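PDB 3MI6: alpha-galactosidase from Lactobacillus brevis, which probably releases terminal, non-reducing alpha-D-galactose residues by hydrolysis from alpha-galactosides such as galactose oligosaccharides, galactomannans and galactolipids. Local coordinates for residues D377-F385 and W412-D423; I433-R444 and N481-S489. One frame throughout, in Å; residues are numbered along the deposited sequence.

Interaction 1: residues D377-F385 and W412-D423; sequences DTTSLGDWF and WFEPEMVSVDSD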
loop_
_atom_site.group_PDB
_atom_site.type_symbol
_atom_site.label_atom_id
_atom_site.label_comp_id
_atom_site.label_asym_id
_atom_site.label_seq_id
_atom_site.Cartn_x
_atom_site.Cartn_y
_atom_site.Cartn_z
ATOM N N ASP D 377 -3.422 1.918 48.615
ATOM C CA ASP D 377 -3.683 0.731 47.805
ATOM C C ASP D 377 -2.742 -0.437 48.137
ATOM O O ASP D 377 -2.240 -1.118 47.241
ATOM C CB ASP D 377 -3.743 1.039 46.285
ATOM C CG ASP D 377 -2.447 1.630 45.721
ATOM O OD1 ASP D 377 -1.545 2.026 46.503
ATOM O OD2 ASP D 377 -2.355 1.702 44.468
ATOM N N THR D 378 -2.525 -0.680 49.429
ATOM C CA THR D 378 -1.581 -1.713 49.840
ATOM C C THR D 378 -1.977 -2.443 51.113
ATOM O O THR D 378 -1.119 -2.979 51.802
ATOM C CB THR D 378 -0.178 -1.112 50.083
ATOM O OG1 THR D 378 -0.213 -0.272 51.244
ATOM C CG2 THR D 378 0.285 -0.286 48.893
ATOM N N THR D 379 -3.262 -2.450 51.443
ATOM C CA THR D 379 -3.713 -2.989 52.730
ATOM C C THR D 379 -5.212 -3.233 52.735
ATOM O O THR D 379 -5.943 -2.498 52.095
ATOM C CB THR D 379 -3.440 -2.004 53.914
ATOM O OG1 THR D 379 -4.684 -1.504 54.413
ATOM C CG2 THR D 379 -2.573 -0.810 53.486
ATOM N N SER D 380 -5.664 -4.266 53.443
ATOM C CA SER D 380 -7.103 -4.508 53.682
ATOM C C SER D 380 -7.872 -5.160 52.550
ATOM O O SER D 380 -9.055 -5.455 52.688
ATOM C CB SER D 380 -7.896 -3.205 53.872
ATOM O OG SER D 380 -7.243 -2.303 54.742
ATOM N N LEU D 381 -7.207 -5.367 51.420
ATOM C CA LEU D 381 -7.797 -6.138 50.340
ATOM C C LEU D 381 -8.101 -7.547 50.809
ATOM O O LEU D 381 -7.221 -8.380 50.873
ATOM C CB LEU D 381 -6.870 -6.163 49.127
ATOM C CG LEU D 381 -7.501 -5.682 47.814
ATOM C CD1 LEU D 381 -8.414 -4.477 48.026
ATOM C CD2 LEU D 381 -6.426 -5.360 46.798
ATOM N N GLY D 382 -9.358 -7.799 51.141
ATOM C CA GLY D 382 -9.793 -9.099 51.619
ATOM C C GLY D 382 -10.727 -8.935 52.804
ATOM O O GLY D 382 -11.414 -9.866 53.205
ATOM N N ASP D 383 -10.746 -7.729 53.360
ATOM C CA ASP D 383 -11.549 -7.420 54.535
ATOM C C ASP D 383 -12.837 -6.698 54.157
ATOM O O ASP D 383 -12.998 -5.501 54.406
ATOM C CB ASP D 383 -10.745 -6.556 55.502
ATOM C CG ASP D 383 -9.593 -7.302 56.124
ATOM O OD1 ASP D 383 -9.597 -8.549 56.071
ATOM O OD2 ASP D 383 -8.689 -6.635 56.670
ATOM N N TRP D 384 -13.760 -7.442 53.569
ATOM C CA TRP D 384 -14.980 -6.863 53.027
ATOM C C TRP D 384 -16.019 -6.534 54.102
ATOM O O TRP D 384 -17.152 -7.028 54.090
ATOM C CB TRP D 384 -15.536 -7.769 51.924
ATOM C CG TRP D 384 -14.485 -8.046 50.882
ATOM C CD1 TRP D 384 -13.920 -9.254 50.582
ATOM C CD2 TRP D 384 -13.844 -7.082 50.035
ATOM N NE1 TRP D 384 -12.984 -9.103 49.588
ATOM C CE2 TRP D 384 -12.917 -7.780 49.234
ATOM C CE3 TRP D 384 -13.975 -5.699 49.868
ATOM C CZ2 TRP D 384 -12.122 -7.144 48.280
ATOM C CZ3 TRP D 384 -13.186 -5.065 48.917
ATOM C CH2 TRP D 384 -12.271 -5.789 48.131
ATOM N N PHE D 385 -15.603 -5.684 55.032
ATOM C CA PHE D 385 -16.489 -5.168 56.050
ATOM C C PHE D 385 -16.158 -3.692 56.299
ATOM O O PHE D 385 -15.082 -3.225 55.932
ATOM C CB PHE D 385 -16.397 -6.013 57.325
ATOM C CG PHE D 385 -14.996 -6.236 57.811
ATOM C CD1 PHE D 385 -14.238 -5.183 58.294
ATOM C CD2 PHE D 385 -14.445 -7.500 57.808
ATOM C CE1 PHE D 385 -12.944 -5.382 58.749
ATOM C CE2 PHE D 385 -13.160 -7.704 58.263
ATOM C CZ PHE D 385 -12.405 -6.641 58.735
ATOM N N TRP D 412 -18.084 -0.855 45.602
ATOM C CA TRP D 412 -16.969 -1.462 44.889
ATOM C C TRP D 412 -16.368 -2.623 45.692
ATOM O O TRP D 412 -15.998 -2.472 46.853
ATOM C CB TRP D 412 -15.928 -0.354 44.679
ATOM C CG TRP D 412 -14.642 -0.709 44.017
ATOM C CD1 TRP D 412 -14.281 -0.405 42.744
ATOM C CD2 TRP D 412 -13.507 -1.368 44.609
ATOM N NE1 TRP D 412 -13.006 -0.847 42.491
ATOM C CE2 TRP D 412 -12.507 -1.444 43.619
ATOM C CE3 TRP D 412 -13.244 -1.910 45.874
ATOM C CZ2 TRP D 412 -11.264 -2.052 43.848
ATOM C CZ3 TRP D 412 -12.012 -2.504 46.101
ATOM C CH2 TRP D 412 -11.038 -2.573 45.096
ATOM N N PHE D 413 -16.293 -3.789 45.075
ATOM C CA PHE D 413 -15.525 -4.893 45.621
ATOM C C PHE D 413 -14.410 -5.260 44.645
ATOM O O PHE D 413 -14.496 -4.962 43.446
ATOM C CB PHE D 413 -16.406 -6.125 45.807
ATOM C CG PHE D 413 -17.471 -5.969 46.846
ATOM C CD1 PHE D 413 -17.231 -6.335 48.161
ATOM C CD2 PHE D 413 -18.723 -5.480 46.506
ATOM C CE1 PHE D 413 -18.220 -6.197 49.120
ATOM C CE2 PHE D 413 -19.712 -5.344 47.453
ATOM C CZ PHE D 413 -19.462 -5.699 48.764
ATOM N N GLU D 414 -13.374 -5.920 45.163
ATOM C CA GLU D 414 -12.365 -6.601 44.346
ATOM C C GLU D 414 -12.121 -7.966 44.981
ATOM O O GLU D 414 -11.069 -8.199 45.568
ATOM C CB GLU D 414 -11.057 -5.793 44.270
ATOM C CG GLU D 414 -10.083 -6.241 43.175
ATOM C CD GLU D 414 -8.807 -5.404 43.126
ATOM O OE1 GLU D 414 -8.779 -4.302 43.704
ATOM O OE2 GLU D 414 -7.822 -5.846 42.499
ATOM N N PRO D 415 -13.109 -8.873 44.853
ATOM C CA PRO D 415 -13.227 -10.176 45.531
ATOM C C PRO D 415 -12.015 -11.084 45.387
ATOM O O PRO D 415 -11.495 -11.596 46.389
ATOM C CB PRO D 415 -14.397 -10.837 44.805
ATOM C CG PRO D 415 -15.194 -9.717 44.281
ATOM C CD PRO D 415 -14.206 -8.663 43.892
ATOM N N GLU D 416 -11.594 -11.300 44.143
ATOM C CA GLU D 416 -10.545 -12.261 43.827
ATOM C C GLU D 416 -9.168 -11.936 44.453
ATOM O O GLU D 416 -8.220 -12.712 44.296
ATOM C CB GLU D 416 -10.432 -12.400 42.299
ATOM C CG GLU D 416 -11.775 -12.633 41.567
ATOM C CD GLU D 416 -11.799 -12.048 40.146
ATOM O OE1 GLU D 416 -11.070 -12.561 39.267
ATOM O OE2 GLU D 416 -12.549 -11.074 39.902
HETATM N N MSE D 417 -9.068 -10.813 45.175
HETATM C CA MSE D 417 -7.776 -10.278 45.649
HETATM C C MSE D 417 -7.541 -10.275 47.168
HETATM O O MSE D 417 -8.479 -10.172 47.958
HETATM C CB MSE D 417 -7.548 -8.860 45.103
HETATM C CG MSE D 417 -7.564 -8.775 43.583
HETATM SE SE MSE D 417 -6.256 -9.959 42.692
HETATM C CE MSE D 417 -7.059 -9.916 40.920
ATOM N N VAL D 418 -6.269 -10.375 47.559
ATOM C CA VAL D 418 -5.868 -10.389 48.970
ATOM C C VAL D 418 -4.557 -9.616 49.190
ATOM O O VAL D 418 -3.559 -9.860 48.510
ATOM C CB VAL D 418 -5.740 -11.849 49.519
ATOM C CG1 VAL D 418 -4.704 -12.640 48.724
ATOM C CG2 VAL D 418 -5.441 -11.865 51.033
ATOM N N SER D 419 -4.582 -8.662 50.116
ATOM C CA SER D 419 -3.381 -7.946 50.544
ATOM C C SER D 419 -2.726 -8.678 51.723
ATOM O O SER D 419 -3.417 -9.329 52.500
ATOM C CB SER D 419 -3.738 -6.514 50.944
ATOM O OG SER D 419 -3.550 -5.609 49.868
ATOM N N VAL D 420 -1.406 -8.591 51.859
ATOM C CA VAL D 420 -0.745 -9.296 52.953
ATOM C C VAL D 420 -1.075 -8.630 54.284
ATOM O O VAL D 420 -1.262 -9.309 55.300
ATOM C CB VAL D 420 0.785 -9.388 52.783
ATOM C CG1 VAL D 420 1.398 -10.140 53.947
ATOM C CG2 VAL D 420 1.137 -10.083 51.485
ATOM N N ASP D 421 -1.149 -7.303 54.281
ATOM C CA ASP D 421 -1.672 -6.591 55.438
ATOM C C ASP D 421 -3.188 -6.709 55.458
ATOM O O ASP D 421 -3.886 -5.756 55.133
ATOM C CB ASP D 421 -1.264 -5.105 55.426
ATOM C CG ASP D 421 -1.571 -4.392 56.760
ATOM O OD1 ASP D 421 -1.906 -5.086 57.753
ATOM O OD2 ASP D 421 -1.469 -3.143 56.820
ATOM N N SER D 422 -3.703 -7.876 55.827
ATOM C CA SER D 422 -5.144 -8.031 55.958
ATOM C C SER D 422 -5.578 -9.206 56.839
ATOM O O SER D 422 -5.011 -10.294 56.769
ATOM C CB SER D 422 -5.791 -8.139 54.576
ATOM O OG SER D 422 -5.686 -9.452 54.080
ATOM N N ASP D 423 -6.605 -8.968 57.650
ATOM C CA ASP D 423 -7.202 -9.991 58.511
ATOM C C ASP D 423 -7.375 -11.347 57.816
ATOM O O ASP D 423 -7.227 -12.401 58.442
ATOM C CB ASP D 423 -8.574 -9.523 59.041
ATOM C CG ASP D 423 -8.472 -8.393 60.086
ATOM O OD1 ASP D 423 -7.359 -7.850 60.308
ATOM O OD2 ASP D 423 -9.524 -8.050 60.683
HETATM O O HOH W 1 -3.898 -3.362 47.233
#

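Interaction 2: residues I433-R444 and N481-S489; sequences IHAPKSTPTPGR and NRYATEMFS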
loop_
_atom_site.group_PDB
_atom_site.type_symbol
_atom_site.label_atom_id
_atom_site.label_comp_id
_atom_site.label_asym_id
_atom_site.label_seq_id
_atom_site.Cartn_x
_atom_site.Cartn_y
_atom_site.Cartn_z
ATOM N N ILE D 433 -2.710 -17.766 45.859
ATOM C CA ILE D 433 -2.047 -18.486 44.778
ATOM C C ILE D 433 -0.528 -18.304 44.826
ATOM O O ILE D 433 -0.004 -17.219 44.559
ATOM C CB ILE D 433 -2.546 -18.006 43.420
ATOM C CG1 ILE D 433 -4.039 -18.286 43.300
ATOM C CG2 ILE D 433 -1.776 -18.679 42.302
ATOM C CD1 ILE D 433 -4.585 -18.065 41.902
ATOM N N HIS D 434 0.186 -19.368 45.160
ATOM C CA HIS D 434 1.631 -19.265 45.304
ATOM C C HIS D 434 2.320 -20.561 44.938
ATOM O O HIS D 434 1.886 -21.623 45.352
ATOM C CB HIS D 434 1.970 -18.912 46.743
ATOM C CG HIS D 434 3.436 -18.822 47.002
ATOM N ND1 HIS D 434 4.113 -19.740 47.778
ATOM C CD2 HIS D 434 4.364 -17.933 46.573
ATOM C CE1 HIS D 434 5.392 -19.413 47.823
ATOM N NE2 HIS D 434 5.572 -18.321 47.102
ATOM N N ALA D 435 3.394 -20.486 44.163
ATOM C CA ALA D 435 4.173 -21.682 43.846
ATOM C C ALA D 435 5.165 -22.012 44.979
ATOM O O ALA D 435 5.946 -21.162 45.410
ATOM C CB ALA D 435 4.876 -21.520 42.518
ATOM N N PRO D 436 5.122 -23.257 45.473
ATOM C CA PRO D 436 5.820 -23.704 46.684
ATOM C C PRO D 436 7.115 -22.965 47.097
ATOM O O PRO D 436 7.160 -22.504 48.252
ATOM C CB PRO D 436 6.054 -25.188 46.406
ATOM C CG PRO D 436 4.794 -25.580 45.670
ATOM C CD PRO D 436 4.339 -24.357 44.877
ATOM N N LYS D 437 8.133 -22.843 46.248
ATOM C CA LYS D 437 9.386 -22.268 46.764
ATOM C C LYS D 437 9.715 -20.870 46.241
ATOM O O LYS D 437 10.784 -20.315 46.508
ATOM C CB LYS D 437 10.566 -23.217 46.520
ATOM C CG LYS D 437 10.866 -24.153 47.693
ATOM C CD LYS D 437 10.172 -25.501 47.532
ATOM C CE LYS D 437 10.786 -26.332 46.405
ATOM N NZ LYS D 437 9.838 -27.380 45.904
ATOM N N SER D 438 8.777 -20.301 45.503
ATOM C CA SER D 438 9.054 -19.123 44.712
ATOM C C SER D 438 8.913 -17.841 45.513
ATOM O O SER D 438 8.310 -17.830 46.582
ATOM C CB SER D 438 8.099 -19.086 43.532
ATOM O OG SER D 438 6.777 -18.900 43.994
ATOM N N THR D 439 9.487 -16.769 44.974
ATOM C CA THR D 439 9.409 -15.440 45.558
ATOM C C THR D 439 8.165 -14.747 45.037
ATOM O O THR D 439 8.089 -14.416 43.859
ATOM C CB THR D 439 10.626 -14.601 45.147
ATOM O OG1 THR D 439 11.819 -15.365 45.346
ATOM C CG2 THR D 439 10.703 -13.297 45.945
ATOM N N PRO D 440 7.186 -14.521 45.919
ATOM C CA PRO D 440 5.899 -13.921 45.544
ATOM C C PRO D 440 6.089 -12.577 44.862
ATOM O O PRO D 440 6.786 -11.695 45.382
ATOM C CB PRO D 440 5.181 -13.733 46.884
ATOM C CG PRO D 440 5.836 -14.709 47.812
ATOM C CD PRO D 440 7.284 -14.779 47.362
ATOM N N THR D 441 5.479 -12.432 43.691
ATOM C CA THR D 441 5.621 -11.215 42.905
ATOM C C THR D 441 4.335 -10.401 42.976
ATOM O O THR D 441 3.288 -10.850 42.505
ATOM C CB THR D 441 5.992 -11.537 41.452
ATOM O OG1 THR D 441 7.421 -11.556 41.319
ATOM C CG2 THR D 441 5.398 -10.497 40.508
ATOM N N PRO D 442 4.412 -9.209 43.593
ATOM C CA PRO D 442 3.252 -8.345 43.836
ATOM C C PRO D 442 2.698 -7.721 42.558
ATOM O O PRO D 442 3.399 -7.546 41.555
ATOM C CB PRO D 442 3.825 -7.249 44.730
ATOM C CG PRO D 442 5.271 -7.199 44.358
ATOM C CD PRO D 442 5.655 -8.620 44.118
ATOM N N GLY D 443 1.411 -7.404 42.594
ATOM C CA GLY D 443 0.779 -6.658 41.521
ATOM C C GLY D 443 -0.023 -5.580 42.198
ATOM O O GLY D 443 -0.941 -5.888 42.961
ATOM N N ARG D 444 0.334 -4.323 41.952
ATOM C CA ARG D 444 -0.287 -3.224 42.676
ATOM C C ARG D 444 -0.364 -3.581 44.172
ATOM O O ARG D 444 -1.401 -3.391 44.816
ATOM C CB ARG D 444 -1.689 -2.926 42.118
ATOM C CG ARG D 444 -2.253 -1.581 42.547
ATOM C CD ARG D 444 -3.735 -1.437 42.256
ATOM N NE ARG D 444 -4.233 -0.158 42.775
ATOM C CZ ARG D 444 -5.511 0.222 42.786
ATOM N NH1 ARG D 444 -6.454 -0.583 42.309
ATOM N NH2 ARG D 444 -5.851 1.410 43.283
ATOM N N ASN D 481 -7.643 -6.022 39.674
ATOM C CA ASN D 481 -6.565 -5.086 39.355
ATOM C C ASN D 481 -5.124 -5.603 39.225
ATOM O O ASN D 481 -4.191 -4.809 39.183
ATOM C CB ASN D 481 -6.576 -3.931 40.358
ATOM C CG ASN D 481 -7.717 -2.966 40.122
ATOM O OD1 ASN D 481 -8.489 -2.646 41.037
ATOM N ND2 ASN D 481 -7.843 -2.503 38.884
ATOM N N ARG D 482 -4.919 -6.909 39.167
ATOM C CA ARG D 482 -3.600 -7.400 38.795
ATOM C C ARG D 482 -3.689 -8.715 38.043
ATOM O O ARG D 482 -4.742 -9.329 37.995
ATOM C CB ARG D 482 -2.707 -7.571 40.014
ATOM C CG ARG D 482 -3.095 -8.725 40.894
ATOM C CD ARG D 482 -1.934 -9.180 41.687
ATOM N NE ARG D 482 -1.031 -10.004 40.898
ATOM C CZ ARG D 482 0.118 -10.486 41.362
ATOM N NH1 ARG D 482 0.493 -10.210 42.605
ATOM N NH2 ARG D 482 0.900 -11.237 40.596
ATOM N N TYR D 483 -2.580 -9.135 37.450
ATOM C CA TYR D 483 -2.525 -10.421 36.756
ATOM C C TYR D 483 -1.813 -11.478 37.615
ATOM O O TYR D 483 -0.785 -11.197 38.218
ATOM C CB TYR D 483 -1.870 -10.278 35.371
ATOM C CG TYR D 483 -2.698 -9.462 34.408
ATOM C CD1 TYR D 483 -4.019 -9.808 34.142
ATOM C CD2 TYR D 483 -2.160 -8.342 33.752
ATOM C CE1 TYR D 483 -4.791 -9.065 33.256
ATOM C CE2 TYR D 483 -2.920 -7.596 32.868
ATOM C CZ TYR D 483 -4.243 -7.961 32.621
ATOM O OH TYR D 483 -5.029 -7.228 31.739
ATOM N N ALA D 484 -2.373 -12.682 37.690
ATOM C CA ALA D 484 -1.757 -13.707 38.532
ATOM C C ALA D 484 -0.344 -14.058 38.064
ATOM O O ALA D 484 0.026 -13.874 36.901
ATOM C CB ALA D 484 -2.634 -14.964 38.660
ATOM N N THR D 485 0.437 -14.560 39.009
ATOM C CA THR D 485 1.863 -14.745 38.853
ATOM C C THR D 485 2.233 -15.970 39.727
ATOM O O THR D 485 1.509 -16.300 40.692
ATOM C CB THR D 485 2.573 -13.421 39.262
ATOM O OG1 THR D 485 3.394 -12.958 38.194
ATOM C CG2 THR D 485 3.392 -13.561 40.507
ATOM N N GLU D 486 3.310 -16.673 39.373
ATOM C CA GLU D 486 3.679 -17.912 40.075
ATOM C C GLU D 486 2.499 -18.824 40.353
ATOM O O GLU D 486 2.209 -19.104 41.494
ATOM C CB GLU D 486 4.340 -17.605 41.414
ATOM C CG GLU D 486 5.674 -16.926 41.300
ATOM C CD GLU D 486 5.581 -15.466 41.619
ATOM O OE1 GLU D 486 4.553 -15.061 42.198
ATOM O OE2 GLU D 486 6.532 -14.722 41.293
HETATM N N MSE D 487 1.839 -19.303 39.314
HETATM C CA MSE D 487 0.608 -20.073 39.478
HETATM C C MSE D 487 0.718 -21.466 40.104
HETATM O O MSE D 487 1.395 -22.362 39.588
HETATM C CB MSE D 487 -0.117 -20.171 38.152
HETATM C CG MSE D 487 -1.166 -19.096 38.010
HETATM SE SE MSE D 487 -1.636 -18.832 36.148
HETATM C CE MSE D 487 -1.492 -16.867 36.132
ATOM N N PHE D 488 0.019 -21.649 41.215
ATOM C CA PHE D 488 -0.018 -22.939 41.868
ATOM C C PHE D 488 -1.249 -23.042 42.748
ATOM O O PHE D 488 -1.700 -22.059 43.314
ATOM C CB PHE D 488 1.258 -23.171 42.684
ATOM C CG PHE D 488 1.453 -24.607 43.112
ATOM C CD1 PHE D 488 1.027 -25.039 44.363
ATOM C CD2 PHE D 488 2.057 -25.522 42.263
ATOM C CE1 PHE D 488 1.204 -26.359 44.763
ATOM C CE2 PHE D 488 2.235 -26.828 42.647
ATOM C CZ PHE D 488 1.806 -27.253 43.910
ATOM N N SER D 489 -1.802 -24.240 42.847
ATOM C CA SER D 489 -2.900 -24.495 43.755
ATOM C C SER D 489 -2.548 -25.738 44.559
ATOM O O SER D 489 -2.252 -26.786 43.988
ATOM C CB SER D 489 -4.192 -24.716 42.966
ATOM O OG SER D 489 -5.297 -24.969 43.819
#

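Interaction 1: residues D377-F385 and W412-D423
W384 reaches from the 377-385 loop to F413 and W412 at the C-terminal end of strand 408-413, the third strand of the parallel eight-stranded (beta/alpha)8 barrel that carries the active site in family 36 glycosidases. Segment 412-423 continues from that strand through the short strand 417-418, and the 377-385 loop follows strand 363-366. With CG of W384 anti to its carbonyl carbon (chi1 -54°), the indole comes to lie beside the strand. F413 turns an edge toward the face of its six-membered ring, CD1 standing 3.7 Å from W384 CE3. The planes are 60° apart, an offset edge-to-face pair, while the backbone N of G382 lies above the opposite indole face, offset toward its rim. At the indole's edge, near its plane, sit the carbonyl O of E414 and W412 CZ3, the latter 3.9 Å from W384 CH2. W412 itself gives its NE1 to D479, so W384 packs against a residue that bonds the predicted nucleophile.

L381 fills the middle of the contact. Its CD2 lies 4.0 Å from M417 CB, the two side chains running side by side and pointing the same way, and its CB rests on S419 CB and OG. The L381 carbonyl is fixed too: S419 N donates to L381 O at 2.8 Å, in the carbonyl plane on a lone pair, and V418 CA-H also points at this oxygen. S380 N bonds to D421 O at 2.9 Å. The backbone angles of G382 would jam a side chain against the L381 carbonyl, which accounts for glycine between L381 and D383.

The carboxylates of D383 and D423 lie close, which may raise their proton affinity. Probably offsetting this in part, D423 N donates to the syn lone pair of D383 OD2 at 3.3 Å.

Interaction 2: residues I433-R444 and N481-S489
R482 lies along the backbone of G443 and ends at the carbonyl of T441. Its CB, CG and CD run along the carbonyl O of G443, CD also coming 3.7 Å from G443 CA, and the lack of a side chain there leaves room for the arginine. The chain then bends (chi3 -79°), which turns the guanidinium back so that NE and NH2 grip Y483 O side-on, each at 2.9 Å and exactly in the guanidinium plane. NH1 donates to T441 O at 2.9 Å on a lone pair in the carbonyl plane; NH2 adds a weak bond to the same oxygen. NH1 also serves Q446 O, while G443 N lies over one guanidinium face. A methionine in place of R482 would probably leave the carbonyls of T441, Y483 and Q446 without these donors and loosen the join near T441.

These loops follow the third and fourth strands of the (beta/alpha)8 barrel, and R444 and N481, both predicted to bind substrate, stand at their inner ends.

Farther out, E486 CG packs against S438 OG. The bend at chi2 (104°) carries its carboxylate to T441, whose N donates to E486 OE1 at 3.2 Å on the syn side; T441 OG1 makes a weak bond to OE2. K82 of the second subunit is a long, weak ion-pair partner of that oxygen. At the outer end P436 lies over one face of F488, its CD 3.4 Å from the ring centroid and 14° off the normal, a CH-pi contact.

In the fold
Interactions 1 and 2 are largely buried and lie on the same end of one barrel, their centres about 16 Å apart. Both use the long excursion after strand 408-413: interaction 1 joins its beginning to the loop after strand 363-366, interaction 2 joins its later part to the loop after strand 475-478. They meet directly through the D377-R444 salt bridge and the probable hydrogen bond from N481 N to E414 OE2. Interaction 1 relies on aromatic and aliphatic packing with backbone bonds, and no other subunit touches it. Interaction 2 depends more on charged side chains serving backbone groups, and its outer portion, including T439 and E486, faces the second subunit.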